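Local coordinates for protein enoyl-CoA hydratase/isomerase (PDB 3P5M) that is probably an enoyl-CoA hydratase or isomerase of the crotonase superfamily, acting on acyl-CoA thioesters and assembling from six chains, at residues Pro33-Leu38 and Asn82-Ala87; Gly107-Leu112 and Met135-Ala140; Ala140-Pro145 and Glu218-Ile223; Ala166-Phe169 and Met173-His176. All blocks are in the same frame, centred on the assembly; numbering follows the deposited sequence.

Contact 1: Pro33-Leu38 and Asn82-Ala87; sequences PMLEEL and NRVVRA
Val84 sits where helix 74-90 faces Leu35 and Leu38 of helix 32-47, in two of the helices that pack around the central sheet of the crotonase fold. The axes of the two segments come within 9.1 Å, with 20° between their directions, so the helices run nearly parallel here, and Leu35 and Val84 have the nearest CA atoms, 6.8 Å apart. Val84 loses more area here than any other residue, and its two methyls divide the work. With CG1 anti to the backbone N (chi1 168°), that methyl meets Leu38 CD2 at 3.9 Å, while CG2 turns to the preceding turn of the partner helix. There it lies 4.2 Å from Leu35 CB and, more closely, 3.3 Å from Leu35 O, a tight contact of a methyl with a main-chain carbonyl. Both leucine side chains are at about a right angle to the valine, so they cross it rather than run alongside it. Behind this apolar layer lies helix 106-113, whose Phe106 touches Leu35 and whose Leu110 touches Val84. The exposed margin is made by Arg83 and Glu36, which lie side by side and point the same way. Arg83 reaches across with a chain bent at chi2 and chi3. The resulting salt bridge is long, with Glu36 OE2 3.8 Å from Arg83 NH2, and the carboxylate and guanidinium planes are 37° apart, so this is not a coplanar bidentate pairing. The closest atom of Glu36 is a methylene carbon: CG meets the guanidinium at its edge, in plane, 3.5 Å from Arg83 NH2.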
loop_
_atom_site.group_PDB
_atom_site.type_symbol
_atom_site.label_atom_id
_atom_site.label_comp_id
_atom_site.label_asym_id
_atom_site.label_seq_id
_atom_site.Cartn_x
_atom_site.Cartn_y
_atom_site.Cartn_z
ATOM N N PRO B 33 16.731 -26.374 29.615
ATOM C CA PRO B 33 16.076 -27.679 29.416
ATOM C C PRO B 33 15.067 -27.635 28.270
ATOM O O PRO B 33 15.079 -28.505 27.403
ATOM C CB PRO B 33 15.337 -27.930 30.744
ATOM C CG PRO B 33 15.924 -26.962 31.750
ATOM C CD PRO B 33 16.919 -26.062 31.049
ATOM N N MET B 34 14.211 -26.615 28.267
ATOM C CA MET B 34 13.150 -26.501 27.267
ATOM C C MET B 34 13.714 -26.431 25.851
ATOM O O MET B 34 13.198 -27.091 24.933
ATOM C CB MET B 34 12.265 -25.299 27.572
ATOM C CG MET B 34 11.070 -25.126 26.674
ATOM S SD MET B 34 10.003 -23.896 27.418
ATOM C CE MET B 34 8.698 -23.710 26.186
ATOM N N LEU B 35 14.784 -25.650 25.686
ATOM C CA LEU B 35 15.419 -25.494 24.367
ATOM C C LEU B 35 16.070 -26.782 23.878
ATOM O O LEU B 35 15.887 -27.169 22.722
ATOM C CB LEU B 35 16.440 -24.346 24.371
ATOM C CG LEU B 35 15.892 -22.925 24.546
ATOM C CD1 LEU B 35 17.023 -21.920 24.760
ATOM C CD2 LEU B 35 15.045 -22.525 23.371
ATOM N N GLU B 36 16.825 -27.431 24.762
ATOM C CA GLU B 36 17.481 -28.706 24.445
ATOM C C GLU B 36 16.479 -29.777 24.061
ATOM O O GLU B 36 16.695 -30.517 23.110
ATOM C CB GLU B 36 18.353 -29.193 25.600
ATOM C CG GLU B 36 19.814 -28.800 25.462
ATOM C CD GLU B 36 20.663 -29.224 26.664
ATOM O OE1 GLU B 36 20.377 -30.285 27.269
ATOM O OE2 GLU B 36 21.623 -28.497 27.007
ATOM N N GLU B 37 15.386 -29.845 24.810
ATOM C CA GLU B 37 14.271 -30.718 24.490
ATOM C C GLU B 37 13.721 -30.467 23.076
ATOM O O GLU B 37 13.587 -31.392 22.274
ATOM C CB GLU B 37 13.158 -30.550 25.534
ATOM C CG GLU B 37 11.932 -31.469 25.310
ATOM C CD GLU B 37 12.175 -32.915 25.711
ATOM O OE1 GLU B 37 13.254 -33.223 26.230
ATOM O OE2 GLU B 37 11.274 -33.751 25.515
ATOM N N LEU B 38 13.416 -29.207 22.791
ATOM C CA LEU B 38 12.909 -28.798 21.504
ATOM C C LEU B 38 13.822 -29.283 20.367
ATOM O O LEU B 38 13.367 -29.825 19.357
ATOM C CB LEU B 38 12.795 -27.270 21.506
ATOM C CG LEU B 38 12.243 -26.486 20.312
ATOM C CD1 LEU B 38 10.946 -27.074 19.823
ATOM C CD2 LEU B 38 12.036 -25.016 20.700
ATOM N N ASN B 82 20.791 -21.097 20.006
ATOM C CA ASN B 82 21.496 -21.170 18.733
ATOM C C ASN B 82 21.301 -22.499 18.017
ATOM O O ASN B 82 21.032 -22.531 16.797
ATOM C CB ASN B 82 22.985 -20.819 18.909
ATOM C CG ASN B 82 23.210 -19.318 19.129
ATOM O OD1 ASN B 82 22.348 -18.501 18.785
ATOM N ND2 ASN B 82 24.381 -18.950 19.656
ATOM N N ARG B 83 21.396 -23.602 18.765
ATOM C CA ARG B 83 21.271 -24.919 18.142
ATOM C C ARG B 83 19.844 -25.217 17.692
ATOM O O ARG B 83 19.660 -25.935 16.721
ATOM C CB ARG B 83 21.824 -26.031 19.059
ATOM C CG ARG B 83 23.387 -26.189 18.956
ATOM C CD ARG B 83 24.060 -26.428 20.326
ATOM N NE ARG B 83 23.091 -27.027 21.252
ATOM C CZ ARG B 83 23.294 -27.218 22.554
ATOM N NH1 ARG B 83 24.461 -26.876 23.090
ATOM N NH2 ARG B 83 22.323 -27.753 23.309
ATOM N N VAL B 84 18.833 -24.658 18.374
ATOM C CA VAL B 84 17.432 -24.827 17.934
ATOM C C VAL B 84 17.280 -24.230 16.541
ATOM O O VAL B 84 16.774 -24.870 15.623
ATOM C CB VAL B 84 16.421 -24.187 18.921
ATOM C CG1 VAL B 84 15.021 -24.112 18.315
ATOM C CG2 VAL B 84 16.381 -24.986 20.258
ATOM N N VAL B 85 17.777 -23.010 16.381
ATOM C CA VAL B 85 17.657 -22.304 15.105
ATOM C C VAL B 85 18.410 -23.049 13.988
ATOM O O VAL B 85 17.899 -23.209 12.888
ATOM C CB VAL B 85 18.126 -20.831 15.227
ATOM C CG1 VAL B 85 18.279 -20.201 13.817
ATOM C CG2 VAL B 85 17.165 -20.044 16.150
ATOM N N ARG B 86 19.619 -23.494 14.281
ATOM C CA ARG B 86 20.383 -24.250 13.305
ATOM C C ARG B 86 19.693 -25.555 12.904
ATOM O O ARG B 86 19.620 -25.845 11.727
ATOM C CB ARG B 86 21.831 -24.486 13.740
ATOM C CG ARG B 86 22.634 -25.366 12.731
ATOM C CD ARG B 86 22.754 -24.791 11.271
ATOM N NE ARG B 86 23.744 -23.713 11.166
ATOM C CZ ARG B 86 24.144 -23.141 10.022
ATOM N NH1 ARG B 86 23.676 -23.552 8.840
ATOM N NH2 ARG B 86 25.035 -22.146 10.060
ATOM N N ALA B 87 19.175 -26.301 13.874
ATOM C CA ALA B 87 18.409 -27.533 13.605
ATOM C C ALA B 87 17.174 -27.345 12.705
ATOM O O ALA B 87 16.896 -28.172 11.810
ATOM C CB ALA B 87 18.015 -28.191 14.928
#

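Contact 2: Gly107-Leu112 and Met135-Ala140; sequences GCSLAL and MPDGGA
Ser109 projects from helix 106-113 onto the tight turn Asp137-Ala140, a type I' beta turn that leads into helix 140-143 in this crotonase fold. The hydroxyl makes the one hydrogen bond between the segments, Ser109 OG donating to Asp137 O over 2.7 Å. Its chi1 of -51° sets OG beside the backbone N and anti to the carbonyl carbon, aimed at the turn. The bond is bent at the acceptor, with a C=O...OG angle of 146°, and OG stands 31° out of the carbonyl plane. Ala140 N reaches the same oxygen from the opposite face at 3.1 Å, closing the turn, so Asp137 O is gripped by one side-chain and one main-chain donor. The Ala140 methyl comes within 3.3 Å of Ser109 OG, and Gly138 CA lies 4.2 Å from Ser109 CB. Such close backbones, with the CA atoms of Ser109 and Ala140 only 5.0 Å apart, suit a turn built on glycines: Gly138 and Gly139 both have positive phi, and Gly139 is the N-cap of the helix that follows. Outside this shell, helix 217-231 holds the turn by its polar side chains, Gln221 NE2 bonding to Gly138 O and Glu224 OE1 accepting from Gly139 N. Met135 and Pro136 pack on Thr205 of a second subunit. Asp137 completes the inner contact only loosely: its OD1 stays 3.9 Å from Ser109 OG.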
loop_
_atom_site.group_PDB
_atom_site.type_symbol
_atom_site.label_atom_id
_atom_site.label_comp_id
_atom_site.label_asym_id
_atom_site.label_seq_id
_atom_site.Cartn_x
_atom_site.Cartn_y
_atom_site.Cartn_z
ATOM N N GLY B 107 11.690 -15.887 20.855
ATOM C CA GLY B 107 10.435 -16.312 20.194
ATOM C C GLY B 107 10.312 -15.800 18.766
ATOM O O GLY B 107 9.729 -16.457 17.897
ATOM N N CYS B 108 10.851 -14.618 18.522
ATOM C CA CYS B 108 10.915 -14.090 17.178
ATOM C C CYS B 108 11.935 -14.879 16.344
ATOM O O CYS B 108 11.629 -15.376 15.243
ATOM C CB CYS B 108 11.256 -12.580 17.210
ATOM S SG CYS B 108 11.250 -11.790 15.577
ATOM N N SER B 109 13.155 -14.997 16.865
ATOM C CA SER B 109 14.193 -15.773 16.206
ATOM C C SER B 109 13.658 -17.165 15.791
ATOM O O SER B 109 13.889 -17.607 14.657
ATOM C CB SER B 109 15.374 -15.942 17.155
ATOM O OG SER B 109 15.791 -14.689 17.687
ATOM N N LEU B 110 12.947 -17.829 16.715
ATOM C CA LEU B 110 12.401 -19.182 16.518
ATOM C C LEU B 110 11.435 -19.274 15.312
ATOM O O LEU B 110 11.566 -20.160 14.433
ATOM C CB LEU B 110 11.647 -19.597 17.791
ATOM C CG LEU B 110 11.030 -20.982 17.953
ATOM C CD1 LEU B 110 12.090 -22.042 17.809
ATOM C CD2 LEU B 110 10.487 -21.020 19.379
ATOM N N ALA B 111 10.438 -18.399 15.316
ATOM C CA ALA B 111 9.434 -18.352 14.250
ATOM C C ALA B 111 10.169 -18.103 12.933
ATOM O O ALA B 111 9.951 -18.798 11.944
ATOM C CB ALA B 111 8.445 -17.232 14.518
ATOM N N LEU B 112 11.083 -17.143 12.931
ATOM C CA LEU B 112 11.746 -16.733 11.672
ATOM C C LEU B 112 12.793 -17.715 11.140
ATOM O O LEU B 112 13.145 -17.693 9.953
ATOM C CB LEU B 112 12.315 -15.318 11.795
ATOM C CG LEU B 112 11.314 -14.241 12.209
ATOM C CD1 LEU B 112 11.927 -12.856 12.084
ATOM C CD2 LEU B 112 10.031 -14.304 11.359
ATOM N N MET B 135 20.819 -7.886 24.031
ATOM C CA MET B 135 20.884 -7.780 22.578
ATOM C C MET B 135 20.158 -8.981 21.962
ATOM O O MET B 135 19.810 -9.927 22.696
ATOM C CB MET B 135 22.353 -7.786 22.132
ATOM C CG MET B 135 22.963 -9.188 22.177
ATOM S SD MET B 135 24.670 -9.234 21.653
ATOM C CE MET B 135 24.506 -8.877 19.925
ATOM N N PRO B 136 19.909 -8.950 20.624
ATOM C CA PRO B 136 19.172 -10.049 19.981
ATOM C C PRO B 136 19.969 -11.345 20.107
ATOM O O PRO B 136 21.190 -11.289 20.245
ATOM C CB PRO B 136 19.064 -9.593 18.526
ATOM C CG PRO B 136 19.009 -8.070 18.640
ATOM C CD PRO B 136 20.001 -7.763 19.742
ATOM N N ASP B 137 19.274 -12.485 20.108
ATOM C CA ASP B 137 19.925 -13.813 20.164
ATOM C C ASP B 137 19.291 -14.823 19.187
ATOM O O ASP B 137 18.400 -14.470 18.390
ATOM C CB ASP B 137 19.865 -14.380 21.580
ATOM C CG ASP B 137 18.448 -14.613 22.049
ATOM O OD1 ASP B 137 17.493 -14.597 21.223
ATOM O OD2 ASP B 137 18.276 -14.813 23.258
ATOM N N GLY B 138 19.743 -16.079 19.260
ATOM C CA GLY B 138 19.248 -17.121 18.372
ATOM C C GLY B 138 19.859 -17.033 16.996
ATOM O O GLY B 138 19.715 -17.956 16.207
ATOM N N GLY B 139 20.560 -15.940 16.711
ATOM C CA GLY B 139 21.008 -15.622 15.370
ATOM C C GLY B 139 19.971 -14.738 14.650
ATOM O O GLY B 139 20.030 -14.598 13.434
ATOM N N ALA B 140 19.036 -14.135 15.392
ATOM C CA ALA B 140 18.163 -13.077 14.841
ATOM C C ALA B 140 18.922 -12.025 13.986
ATOM O O ALA B 140 18.406 -11.544 12.956
ATOM C CB ALA B 140 17.373 -12.367 15.974
#

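Contact 3: Ala140-Pro145 and Glu218-Ile223; sequences ASALLP and EPVQAI
Val220 points its branched end at Ser141 and Ala142, and these three residues make the whole contact between helix 140-143 and helix 217-231. The valine straddles the two small residues. Its CG1, anti to the backbone N at chi1 169°, lies over the junction between them, 3.7 Å from Ser141 CB and equally 3.7 Å from Ala142 N. Its CG2 takes the other branch and meets Ala142 CB at 3.9 Å. Ala142 CB also stands 3.9 Å from Val220 CB, so it faces the root of the valine as well as one of its branches. All three side chains set out toward the opposing segment, and with no long chain between them the backbones come close: the CA atoms of Ala142 and Val220 are 6.2 Å apart. No hydrogen bond crosses the interface. Ser141 offers Val220 its CB while its hydroxyl is engaged by Glu224, one turn farther along the same helix as the valine, so a polar tie runs beside the van der Waals contact. Glu218 touches Arg86 and Gln221 touches Val85, both of helix 74-90. Leu144 packs on Leu112 of helix 106-113 and on Thr153 and Met156 of helix 150-159. Ala208 and Ala212 of a second subunit pack on Ser141 and Val220, so this helix-helix packing of the crotonase fold joins a short helix to the long helix 217-231 and continues into a subunit interface.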
loop_
_atom_site.group_PDB
_atom_site.type_symbol
_atom_site.label_atom_id
_atom_site.label_comp_id
_atom_site.label_asym_id
_atom_site.label_seq_id
_atom_site.Cartn_x
_atom_site.Cartn_y
_atom_site.Cartn_z
ATOM N N ALA B 140 19.036 -14.135 15.392
ATOM C CA ALA B 140 18.163 -13.077 14.841
ATOM C C ALA B 140 18.922 -12.025 13.986
ATOM O O ALA B 140 18.406 -11.544 12.956
ATOM C CB ALA B 140 17.373 -12.367 15.974
ATOM N N SER B 141 20.149 -11.675 14.389
ATOM C CA SER B 141 20.855 -10.573 13.691
ATOM C C SER B 141 21.227 -10.964 12.264
ATOM O O SER B 141 21.339 -10.111 11.409
ATOM C CB SER B 141 22.112 -10.114 14.441
ATOM O OG SER B 141 21.819 -9.873 15.809
ATOM N N ALA B 142 21.420 -12.256 12.022
ATOM C CA ALA B 142 21.679 -12.760 10.663
ATOM C C ALA B 142 20.399 -13.094 9.935
ATOM O O ALA B 142 20.344 -12.911 8.719
ATOM C CB ALA B 142 22.578 -14.003 10.703
ATOM N N LEU B 143 19.369 -13.564 10.644
ATOM C CA LEU B 143 18.102 -13.936 9.982
ATOM C C LEU B 143 17.346 -12.725 9.458
ATOM O O LEU B 143 17.011 -12.659 8.287
ATOM C CB LEU B 143 17.152 -14.719 10.915
ATOM C CG LEU B 143 17.608 -16.086 11.465
ATOM C CD1 LEU B 143 16.673 -16.562 12.560
ATOM C CD2 LEU B 143 17.604 -17.080 10.321
ATOM N N LEU B 144 17.090 -11.769 10.329
ATOM C CA LEU B 144 16.302 -10.587 9.969
ATOM C C LEU B 144 16.751 -9.762 8.723
ATOM O O LEU B 144 15.912 -9.417 7.873
ATOM C CB LEU B 144 16.065 -9.727 11.227
ATOM C CG LEU B 144 14.943 -10.190 12.182
ATOM C CD1 LEU B 144 15.044 -9.584 13.593
ATOM C CD2 LEU B 144 13.615 -9.755 11.593
ATOM N N PRO B 145 18.049 -9.458 8.572
ATOM C CA PRO B 145 18.376 -8.636 7.389
ATOM C C PRO B 145 18.053 -9.284 6.024
ATOM O O PRO B 145 17.742 -8.569 5.058
ATOM C CB PRO B 145 19.892 -8.425 7.520
ATOM C CG PRO B 145 20.181 -8.507 8.982
ATOM C CD PRO B 145 19.224 -9.623 9.470
ATOM N N GLU B 218 26.356 -18.863 11.634
ATOM C CA GLU B 218 27.255 -19.288 12.715
ATOM C C GLU B 218 28.117 -18.144 13.294
ATOM O O GLU B 218 28.077 -17.922 14.514
ATOM C CB GLU B 218 28.108 -20.500 12.290
ATOM C CG GLU B 218 28.550 -21.410 13.427
ATOM C CD GLU B 218 29.478 -22.525 12.963
ATOM O OE1 GLU B 218 30.471 -22.251 12.262
ATOM O OE2 GLU B 218 29.215 -23.685 13.293
ATOM N N PRO B 219 28.908 -17.423 12.445
ATOM C CA PRO B 219 29.709 -16.336 13.047
ATOM C C PRO B 219 28.842 -15.300 13.806
ATOM O O PRO B 219 29.267 -14.764 14.842
ATOM C CB PRO B 219 30.378 -15.634 11.843
ATOM C CG PRO B 219 30.056 -16.410 10.643
ATOM C CD PRO B 219 29.188 -17.597 11.008
ATOM N N VAL B 220 27.643 -15.016 13.295
ATOM C CA VAL B 220 26.780 -14.042 13.947
ATOM C C VAL B 220 26.270 -14.581 15.293
ATOM O O VAL B 220 26.223 -13.839 16.264
ATOM C CB VAL B 220 25.599 -13.569 13.056
ATOM C CG1 VAL B 220 24.581 -12.773 13.879
ATOM C CG2 VAL B 220 26.102 -12.730 11.906
ATOM N N GLN B 221 25.911 -15.868 15.337
ATOM C CA GLN B 221 25.471 -16.502 16.595
ATOM C C GLN B 221 26.584 -16.452 17.660
ATOM O O GLN B 221 26.312 -16.158 18.809
ATOM C CB GLN B 221 24.995 -17.944 16.349
ATOM C CG GLN B 221 23.531 -18.076 15.759
ATOM C CD GLN B 221 23.154 -19.523 15.480
ATOM O OE1 GLN B 221 24.038 -20.357 15.297
ATOM N NE2 GLN B 221 21.849 -19.838 15.445
ATOM N N ALA B 222 27.827 -16.698 17.252
ATOM C CA ALA B 222 28.984 -16.571 18.144
ATOM C C ALA B 222 29.210 -15.142 18.677
ATOM O O ALA B 222 29.616 -14.949 19.818
ATOM C CB ALA B 222 30.223 -17.072 17.462
ATOM N N ILE B 223 28.972 -14.144 17.835
ATOM C CA ILE B 223 29.040 -12.771 18.276
ATOM C C ILE B 223 27.931 -12.459 19.272
ATOM O O ILE B 223 28.200 -11.805 20.269
ATOM C CB ILE B 223 29.054 -11.809 17.113
ATOM C CG1 ILE B 223 30.410 -11.952 16.384
ATOM C CG2 ILE B 223 28.810 -10.375 17.607
ATOM C CD1 ILE B 223 30.404 -11.429 14.937
#

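Contact 4: Ala166-Phe169 and Met173-His176; sequences ATAF and MISH
Ala168 lies against Met173 and Ile174, its methyl forming the apolar centre where helix 165-171 ends and the chain turns back beside it. Nearly extended at chi1 (-166°) and chi2, Met173 brings SD within 3.8 Å of Ala168 CB; the bend at chi3 sets only the terminal CE, which stays near that methyl at 4.1 Å. Ile174 approaches the same methyl with CG1, at 3.9 Å. Because its chi1 of 53° places CG1 between the backbone N and the carbonyl carbon, this branch is carried over the helix backbone, where it lies 3.6 Å from Phe169 N. Phe125 of strand 124-126 touches Ala168, Met173 and Ile174, backing this cluster. Farther out, the Phe169 side chain leaves its backbone away from the loop, but its ring comes back to it: its edge, in plane, meets Ser175 O, with CE1 at 3.5 Å. Arg155 of a third subunit donates a hydrogen bond to that oxygen. The polar edge is made largely by the main chain. Met173 N donates to Ala168 O over 2.9 Å, and the donor sits 24° off the carbonyl plane. Water 1 donates to both Phe169 O and Ile174 O, at 2.7 Å each, bridging the last turn to the loop. Ser175 OG and His176 ND1 share a hydrogen bond at the edge of the imidazole, and His176 joins strand 116-119 by backbone bonds. The bond from residue i+5 back to residue i, with apolar contact between the same two residues, is consistent with a Schellman-type helix ending, here leading into the strand outermost in the main sheet within this chain.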
loop_
_atom_site.group_PDB
_atom_site.type_symbol
_atom_site.label_atom_id
_atom_site.label_comp_id
_atom_site.label_asym_id
_atom_site.label_seq_id
_atom_site.Cartn_x
_atom_site.Cartn_y
_atom_site.Cartn_z
ATOM N N ALA B 166 0.510 -7.883 10.276
ATOM C CA ALA B 166 0.259 -7.221 8.980
ATOM C C ALA B 166 1.531 -6.539 8.433
ATOM O O ALA B 166 1.867 -6.710 7.282
ATOM C CB ALA B 166 -0.852 -6.167 9.131
ATOM N N THR B 167 2.212 -5.765 9.285
ATOM C CA THR B 167 3.457 -5.084 8.931
ATOM C C THR B 167 4.575 -6.078 8.599
ATOM O O THR B 167 5.250 -5.901 7.591
ATOM C CB THR B 167 3.890 -4.167 10.068
ATOM O OG1 THR B 167 2.837 -3.252 10.316
ATOM C CG2 THR B 167 5.186 -3.392 9.738
ATOM N N ALA B 168 4.724 -7.135 9.423
ATOM C CA ALA B 168 5.694 -8.189 9.167
ATOM C C ALA B 168 5.460 -8.790 7.801
ATOM O O ALA B 168 6.409 -8.976 7.044
ATOM C CB ALA B 168 5.657 -9.289 10.242
ATOM N N PHE B 169 4.209 -9.096 7.477
ATOM C CA PHE B 169 3.916 -9.582 6.119
ATOM C C PHE B 169 4.309 -8.628 4.957
ATOM O O PHE B 169 4.861 -9.076 3.908
ATOM C CB PHE B 169 2.440 -9.941 6.011
ATOM C CG PHE B 169 2.059 -10.499 4.682
ATOM C CD1 PHE B 169 2.405 -11.812 4.348
ATOM C CD2 PHE B 169 1.347 -9.719 3.760
ATOM C CE1 PHE B 169 2.042 -12.349 3.116
ATOM C CE2 PHE B 169 0.981 -10.240 2.518
ATOM C CZ PHE B 169 1.327 -11.568 2.195
ATOM N N MET B 173 8.893 -10.298 6.186
ATOM C CA MET B 173 9.446 -11.006 7.338
ATOM C C MET B 173 8.929 -12.426 7.415
ATOM O O MET B 173 9.637 -13.330 7.810
ATOM C CB MET B 173 9.057 -10.299 8.658
ATOM C CG MET B 173 9.854 -10.759 9.898
ATOM S SD MET B 173 9.166 -10.211 11.515
ATOM C CE MET B 173 9.556 -8.466 11.338
ATOM N N ILE B 174 7.662 -12.595 7.067
ATOM C CA ILE B 174 6.956 -13.849 7.230
ATOM C C ILE B 174 6.285 -14.232 5.916
ATOM O O ILE B 174 5.896 -13.349 5.144
ATOM C CB ILE B 174 5.909 -13.764 8.414
ATOM C CG1 ILE B 174 4.979 -12.556 8.247
ATOM C CG2 ILE B 174 6.681 -13.686 9.764
ATOM C CD1 ILE B 174 3.742 -12.577 9.194
ATOM N N SER B 175 6.126 -15.529 5.671
ATOM C CA SER B 175 5.567 -15.984 4.400
ATOM C C SER B 175 4.039 -15.824 4.282
ATOM O O SER B 175 3.551 -15.554 3.207
ATOM C CB SER B 175 5.952 -17.431 4.162
ATOM O OG SER B 175 5.367 -18.236 5.171
ATOM N N HIS B 176 3.318 -15.938 5.401
ATOM C CA HIS B 176 1.831 -15.967 5.401
ATOM C C HIS B 176 1.178 -15.086 6.419
ATOM O O HIS B 176 1.594 -15.036 7.607
ATOM C CB HIS B 176 1.304 -17.383 5.615
ATOM C CG HIS B 176 1.534 -18.291 4.442
ATOM N ND1 HIS B 176 2.768 -18.828 4.159
ATOM C CD2 HIS B 176 0.698 -18.716 3.464
ATOM C CE1 HIS B 176 2.677 -19.579 3.071
ATOM N NE2 HIS B 176 1.435 -19.515 2.622
HETATM O O HOH W 1 5.862 -11.527 3.190
#

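From the N terminus, contact 1 comes first: it closes a loop of 43 residues and sets helix 32-47 beside helix 74-90. Contact 2 follows in series, tying helix 106-113 to the turn before helix 140-143, and touches contact 1 where Val85 packs on Gly138. Contact 3 opens at Ala140, the residue it shares with contact 2, and spans 72 residues to reach helix 217-231; its Leu143 packs against Ser109 of contact 2 and Val85 of contact 1. Contact 4, a short local closure, falls wholly within that span. Its Met173 and Ile174 reach Leu112, while its centre is about 24 Å from that of contact 1, across the chain's centre.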